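Local coordinates for glycoside hydrolase 15-related protein (PDB 5Z3E) that hydrolyses the alpha-1,6-glucosidic linkage of isomaltose from its non-reducing end, releasing beta-D-glucose and D-glucose, at residues W99-V111 and G128-D140. The protein carries 1 engineered substitution. Residues are numbered along the deposited sequence; the frame is centred on the assembly and turned at random.
Sequences WVDGVLRRRRGQV and GMLPTRFTFDGND. With GOL (glycerol), chain C.
G128 meets Q110 through its carbonyl: Q110 NE2 reaches G128 O in a weak hydrogen bond of 3.4 Å, and a water bonded to G128 O also takes a weak bond from Q110 NE2. Next, the L130 side chain slides past that of Q110 in the opposite direction, with L130 CD2 3.6 Å from Q110 OE1 and CD1 on V111 CG2. P131 CD comes within 3.6 Å of R107 NH2. F134, its CG beside the backbone N (chi1 -72°), brings CE1 to 3.3 Å from V103 CG1, its side chain crossing that of V103 at a slant; its CB touches W99 CH2. W99 NE1 then donates to F136 O (2.9 Å), from above that carbonyl's plane. In the type I turn T135 to G138, R106 grips D137 O end-on with NH1 and NH2, the oxygen lying in the guanidinium plane. G138, at phi 84°, a backbone conformation that suits glycine, brings CA to 3.7 Å from V103 CG2. G138 O accepts from R107 NH1 in a nearly straight bond (N-H...O 168°) and from a water that also bonds V103 O and R107 NE. Finally D140 OD1 takes both R107 NH1 and NH2, each at 2.8 Å, with carboxylate and guanidinium nearly coplanar. R107 NH2 also bonds Q110 OE1, fixing the guanidinium's rotation, while a glycerol, probably from the crystallisation liquor, covers one face. This glycoside hydrolase 15 loop is thus laced to the end of helix 90-105 and to R107, N-cap residue of helix 108-119; P131 lies about 10 Å, between side chains, from E198, the inferred proton donor. Y153 of helix 151-167 touches L130 and F134, and strand 71-72 pairs antiparallel with 134-135.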
loop_
_atom_site.group_PDB
_atom_site.type_symbol
_atom_site.label_atom_id
_atom_site.label_comp_id
_atom_site.label_asym_id
_atom_site.label_seq_id
_atom_site.Cartn_x
_atom_site.Cartn_y
_atom_site.Cartn_z
ATOM N N TRP A 99 6.365 -3.544 16.032
ATOM C CA TRP A 99 5.982 -2.161 16.277
ATOM C C TRP A 99 4.499 -1.967 16.014
ATOM O O TRP A 99 3.783 -1.416 16.861
ATOM C CB TRP A 99 6.848 -1.216 15.449
ATOM C CG TRP A 99 6.447 0.210 15.615
ATOM C CD1 TRP A 99 6.770 1.039 16.630
ATOM C CD2 TRP A 99 5.596 0.960 14.736
ATOM N NE1 TRP A 99 6.171 2.257 16.466
ATOM C CE2 TRP A 99 5.445 2.250 15.305
ATOM C CE3 TRP A 99 4.965 0.681 13.527
ATOM C CZ2 TRP A 99 4.678 3.221 14.704
ATOM C CZ3 TRP A 99 4.224 1.653 12.932
ATOM C CH2 TRP A 99 4.075 2.907 13.519
ATOM N N VAL A 100 4.020 -2.409 14.854
ATOM C CA VAL A 100 2.615 -2.233 14.522
ATOM C C VAL A 100 1.724 -2.934 15.548
ATOM O O VAL A 100 0.735 -2.378 16.025
ATOM C CB VAL A 100 2.280 -2.745 13.106
ATOM C CG1 VAL A 100 0.795 -2.603 12.851
ATOM C CG2 VAL A 100 3.087 -2.032 12.029
ATOM N N ASP A 101 2.046 -4.185 15.834
ATOM C CA ASP A 101 1.270 -4.958 16.808
ATOM C C ASP A 101 1.158 -4.192 18.121
ATOM O O ASP A 101 0.070 -4.054 18.680
ATOM C CB ASP A 101 1.967 -6.302 16.983
ATOM C CG ASP A 101 1.438 -7.175 18.111
ATOM O OD1 ASP A 101 0.215 -7.214 18.315
ATOM O OD2 ASP A 101 2.305 -7.825 18.736
ATOM N N GLY A 102 2.276 -3.700 18.639
ATOM C CA GLY A 102 2.220 -2.991 19.903
ATOM C C GLY A 102 1.416 -1.714 19.828
ATOM O O GLY A 102 0.692 -1.355 20.776
ATOM N N VAL A 103 1.525 -0.993 18.728
ATOM C CA VAL A 103 0.739 0.213 18.523
ATOM C C VAL A 103 -0.744 -0.118 18.537
ATOM O O VAL A 103 -1.539 0.618 19.140
ATOM C CB VAL A 103 1.185 0.893 17.213
ATOM C CG1 VAL A 103 0.191 1.931 16.745
ATOM C CG2 VAL A 103 2.571 1.503 17.389
ATOM N N LEU A 104 -1.134 -1.199 17.857
ATOM C CA LEU A 104 -2.527 -1.596 17.787
ATOM C C LEU A 104 -3.052 -2.144 19.106
ATOM O O LEU A 104 -4.185 -1.839 19.483
ATOM C CB LEU A 104 -2.747 -2.623 16.661
ATOM C CG LEU A 104 -2.573 -2.051 15.264
ATOM C CD1 LEU A 104 -2.716 -3.169 14.266
ATOM C CD2 LEU A 104 -3.508 -0.915 15.024
ATOM N N ARG A 105 -2.256 -2.938 19.832
ATOM C CA ARG A 105 -2.739 -3.414 21.117
ATOM C C ARG A 105 -3.047 -2.231 22.036
ATOM O O ARG A 105 -3.986 -2.275 22.822
ATOM C CB ARG A 105 -1.755 -4.368 21.785
ATOM C CG ARG A 105 -1.519 -5.682 21.037
ATOM C CD ARG A 105 -0.728 -6.650 21.889
ATOM N NE ARG A 105 -0.062 -7.671 21.083
ATOM C CZ ARG A 105 0.626 -8.677 21.588
ATOM N NH1 ARG A 105 0.647 -8.904 22.890
ATOM N NH2 ARG A 105 1.297 -9.485 20.770
ATOM N N ARG A 106 -2.255 -1.157 21.944
ATOM C CA ARG A 106 -2.521 0.034 22.730
ATOM C C ARG A 106 -3.845 0.699 22.383
ATOM O O ARG A 106 -4.331 1.502 23.190
ATOM C CB ARG A 106 -1.359 1.021 22.628
ATOM C CG ARG A 106 -0.185 0.637 23.494
ATOM C CD ARG A 106 1.132 1.259 23.058
ATOM N NE ARG A 106 1.035 2.712 23.062
ATOM C CZ ARG A 106 1.888 3.491 22.414
ATOM N NH1 ARG A 106 2.898 2.975 21.740
ATOM N NH2 ARG A 106 1.698 4.802 22.432
ATOM N N ARG A 107 -4.403 0.411 21.208
ATOM C CA ARG A 107 -5.687 0.922 20.758
ATOM C C ARG A 107 -6.845 -0.038 21.012
ATOM O O ARG A 107 -7.952 0.215 20.550
ATOM C CB ARG A 107 -5.618 1.297 19.277
ATOM C CG ARG A 107 -4.524 2.277 18.909
ATOM C CD ARG A 107 -4.565 3.566 19.656
ATOM N NE ARG A 107 -3.476 4.435 19.255
ATOM C CZ ARG A 107 -3.576 5.624 18.684
ATOM N NH1 ARG A 107 -2.472 6.283 18.357
ATOM N NH2 ARG A 107 -4.797 6.131 18.398
ATOM N N ARG A 108 -6.620 -1.116 21.774
ATOM C CA ARG A 108 -7.691 -2.060 22.068
ATOM C C ARG A 108 -8.897 -1.382 22.668
ATOM O O ARG A 108 -10.032 -1.670 22.302
ATOM C CB ARG A 108 -7.139 -3.124 23.018
ATOM C CG ARG A 108 -8.121 -4.148 23.513
ATOM C CD ARG A 108 -8.412 -5.239 22.484
ATOM N NE ARG A 108 -9.444 -4.852 21.567
ATOM C CZ ARG A 108 -9.874 -5.609 20.581
ATOM N NH1 ARG A 108 -9.185 -6.644 20.163
ATOM N NH2 ARG A 108 -10.997 -5.264 19.991
ATOM N N GLY A 109 -8.654 -0.529 23.645
ATOM C CA GLY A 109 -9.758 0.172 24.306
ATOM C C GLY A 109 -10.437 1.183 23.411
ATOM O O GLY A 109 -11.669 1.273 23.392
ATOM N N GLN A 110 -9.665 1.919 22.610
ATOM C CA GLN A 110 -10.246 2.890 21.664
ATOM C C GLN A 110 -11.154 2.160 20.698
ATOM O O GLN A 110 -12.275 2.617 20.428
ATOM C CB GLN A 110 -9.136 3.668 20.957
ATOM C CG GLN A 110 -9.666 4.694 19.960
ATOM C CD GLN A 110 -8.569 5.529 19.319
ATOM O OE1 GLN A 110 -7.398 5.312 19.547
ATOM N NE2 GLN A 110 -8.961 6.475 18.470
ATOM N N VAL A 111 -10.685 1.044 20.132
ATOM C CA VAL A 111 -11.500 0.283 19.201
ATOM C C VAL A 111 -12.732 -0.283 19.900
ATOM O O VAL A 111 -13.843 -0.196 19.368
ATOM C CB VAL A 111 -10.674 -0.798 18.496
ATOM C CG1 VAL A 111 -11.530 -1.769 17.738
ATOM C CG2 VAL A 111 -9.653 -0.121 17.585
ATOM N N GLY A 128 -12.887 10.813 15.588
ATOM C CA GLY A 128 -12.641 9.842 16.637
ATOM C C GLY A 128 -12.000 8.536 16.174
ATOM O O GLY A 128 -11.778 7.651 16.993
ATOM N N MET A 129 -11.734 8.404 14.890
ATOM C CA MET A 129 -11.276 7.142 14.341
ATOM C C MET A 129 -9.786 6.923 14.587
ATOM O O MET A 129 -9.064 7.798 15.051
ATOM C CB MET A 129 -11.642 7.100 12.854
ATOM C CG MET A 129 -13.143 7.230 12.619
ATOM S SD MET A 129 -14.150 5.922 13.370
ATOM C CE MET A 129 -13.925 4.668 12.166
ATOM N N LEU A 130 -9.307 5.710 14.277
ATOM C CA LEU A 130 -7.876 5.440 14.388
ATOM C C LEU A 130 -7.122 6.283 13.359
ATOM O O LEU A 130 -7.673 6.663 12.314
ATOM C CB LEU A 130 -7.580 3.955 14.176
ATOM C CG LEU A 130 -8.101 2.992 15.193
ATOM C CD1 LEU A 130 -7.643 1.588 14.891
ATOM C CD2 LEU A 130 -7.665 3.379 16.559
ATOM N N PRO A 131 -5.866 6.602 13.639
ATOM C CA PRO A 131 -5.144 7.586 12.823
ATOM C C PRO A 131 -4.542 7.012 11.549
ATOM O O PRO A 131 -4.459 5.786 11.349
ATOM C CB PRO A 131 -4.051 8.081 13.757
ATOM C CG PRO A 131 -3.743 6.849 14.549
ATOM C CD PRO A 131 -5.095 6.223 14.830
ATOM N N THR A 132 -4.090 7.950 10.731
ATOM C CA THR A 132 -3.323 7.687 9.525
ATOM C C THR A 132 -1.829 7.816 9.824
ATOM O O THR A 132 -1.081 6.849 9.709
ATOM C CB THR A 132 -3.791 8.630 8.430
ATOM O OG1 THR A 132 -5.130 8.242 8.130
ATOM C CG2 THR A 132 -2.910 8.551 7.201
ATOM N N ARG A 133 -1.360 8.977 10.241
ATOM C CA ARG A 133 0.043 9.104 10.633
ATOM C C ARG A 133 0.238 8.622 12.044
ATOM O O ARG A 133 -0.550 8.988 12.928
ATOM C CB ARG A 133 0.533 10.555 10.543
ATOM C CG ARG A 133 0.431 11.165 9.168
ATOM C CD ARG A 133 1.193 12.463 9.110
ATOM N NE ARG A 133 0.900 13.201 7.894
ATOM C CZ ARG A 133 1.652 14.196 7.441
ATOM N NH1 ARG A 133 2.696 14.613 8.136
ATOM N NH2 ARG A 133 1.383 14.715 6.288
ATOM N N PHE A 134 1.309 7.877 12.277
ATOM C CA PHE A 134 1.761 7.503 13.625
ATOM C C PHE A 134 3.110 8.128 13.873
ATOM O O PHE A 134 3.983 8.154 12.995
ATOM C CB PHE A 134 1.898 5.991 13.754
ATOM C CG PHE A 134 0.602 5.265 13.804
ATOM C CD1 PHE A 134 -0.055 5.129 15.001
ATOM C CD2 PHE A 134 0.008 4.737 12.651
ATOM C CE1 PHE A 134 -1.258 4.442 15.073
ATOM C CE2 PHE A 134 -1.195 4.060 12.726
ATOM C CZ PHE A 134 -1.805 3.900 13.943
ATOM N N THR A 135 3.315 8.583 15.100
ATOM C CA THR A 135 4.653 8.881 15.556
ATOM C C THR A 135 5.370 7.557 15.841
ATOM O O THR A 135 4.754 6.493 15.960
ATOM C CB THR A 135 4.591 9.737 16.855
ATOM O OG1 THR A 135 3.991 8.965 17.892
ATOM C CG2 THR A 135 3.796 11.016 16.628
ATOM N N PHE A 136 6.693 7.600 15.999
ATOM C CA PHE A 136 7.443 6.377 16.192
ATOM C C PHE A 136 7.172 5.738 17.548
ATOM O O PHE A 136 7.411 4.540 17.703
ATOM C CB PHE A 136 8.936 6.603 15.960
ATOM C CG PHE A 136 9.284 7.099 14.576
ATOM C CD1 PHE A 136 8.542 6.788 13.450
ATOM C CD2 PHE A 136 10.410 7.920 14.393
ATOM C CE1 PHE A 136 8.879 7.296 12.194
ATOM C CE2 PHE A 136 10.736 8.422 13.114
ATOM C CZ PHE A 136 9.985 8.110 12.045
ATOM N N ASP A 137 6.687 6.521 18.513
ATOM C CA ASP A 137 6.195 6.034 19.784
ATOM C C ASP A 137 4.694 5.689 19.776
ATOM O O ASP A 137 4.135 5.391 20.840
ATOM C CB ASP A 137 6.600 6.950 20.951
ATOM C CG ASP A 137 6.291 8.406 20.778
ATOM O OD1 ASP A 137 5.899 8.847 19.697
ATOM O OD2 ASP A 137 6.567 9.143 21.730
ATOM N N GLY A 138 4.085 5.628 18.601
ATOM C CA GLY A 138 2.753 5.063 18.489
ATOM C C GLY A 138 1.560 5.951 18.769
ATOM O O GLY A 138 0.448 5.447 18.887
ATOM N N ASN A 139 1.790 7.266 18.837
ATOM C CA ASN A 139 0.739 8.223 19.047
ATOM C C ASN A 139 0.174 8.709 17.727
ATOM O O ASN A 139 0.817 8.555 16.663
ATOM C CB ASN A 139 1.266 9.387 19.883
ATOM C CG ASN A 139 1.820 8.919 21.203
ATOM O OD1 ASN A 139 1.265 8.010 21.840
ATOM N ND2 ASN A 139 2.932 9.426 21.597
ATOM N N ASP A 140 -1.000 9.332 17.735
ATOM C CA ASP A 140 -1.531 9.942 16.537
ATOM C C ASP A 140 -0.543 11.015 16.085
ATOM O O ASP A 140 -0.175 11.901 16.856
ATOM C CB ASP A 140 -2.873 10.633 16.782
ATOM C CG ASP A 140 -4.019 9.686 17.064
ATOM O OD1 ASP A 140 -3.788 8.502 17.291
ATOM O OD2 ASP A 140 -5.152 10.155 17.057
HETATM C C1 GOL C . -1.978 6.599 21.721
HETATM O O1 GOL C . -1.389 7.794 21.935
HETATM C C2 GOL C . -1.659 5.289 22.584
HETATM O O2 GOL C . -0.836 5.745 23.683
HETATM C C3 GOL C . -2.897 4.574 22.812
HETATM O O3 GOL C . -3.303 4.060 24.010
HETATM O O HOH W 1 -0.990 3.312 19.983
HETATM O O HOH W 2 -7.187 8.282 17.019
HETATM O O HOH W 3 -11.864 7.571 19.644
#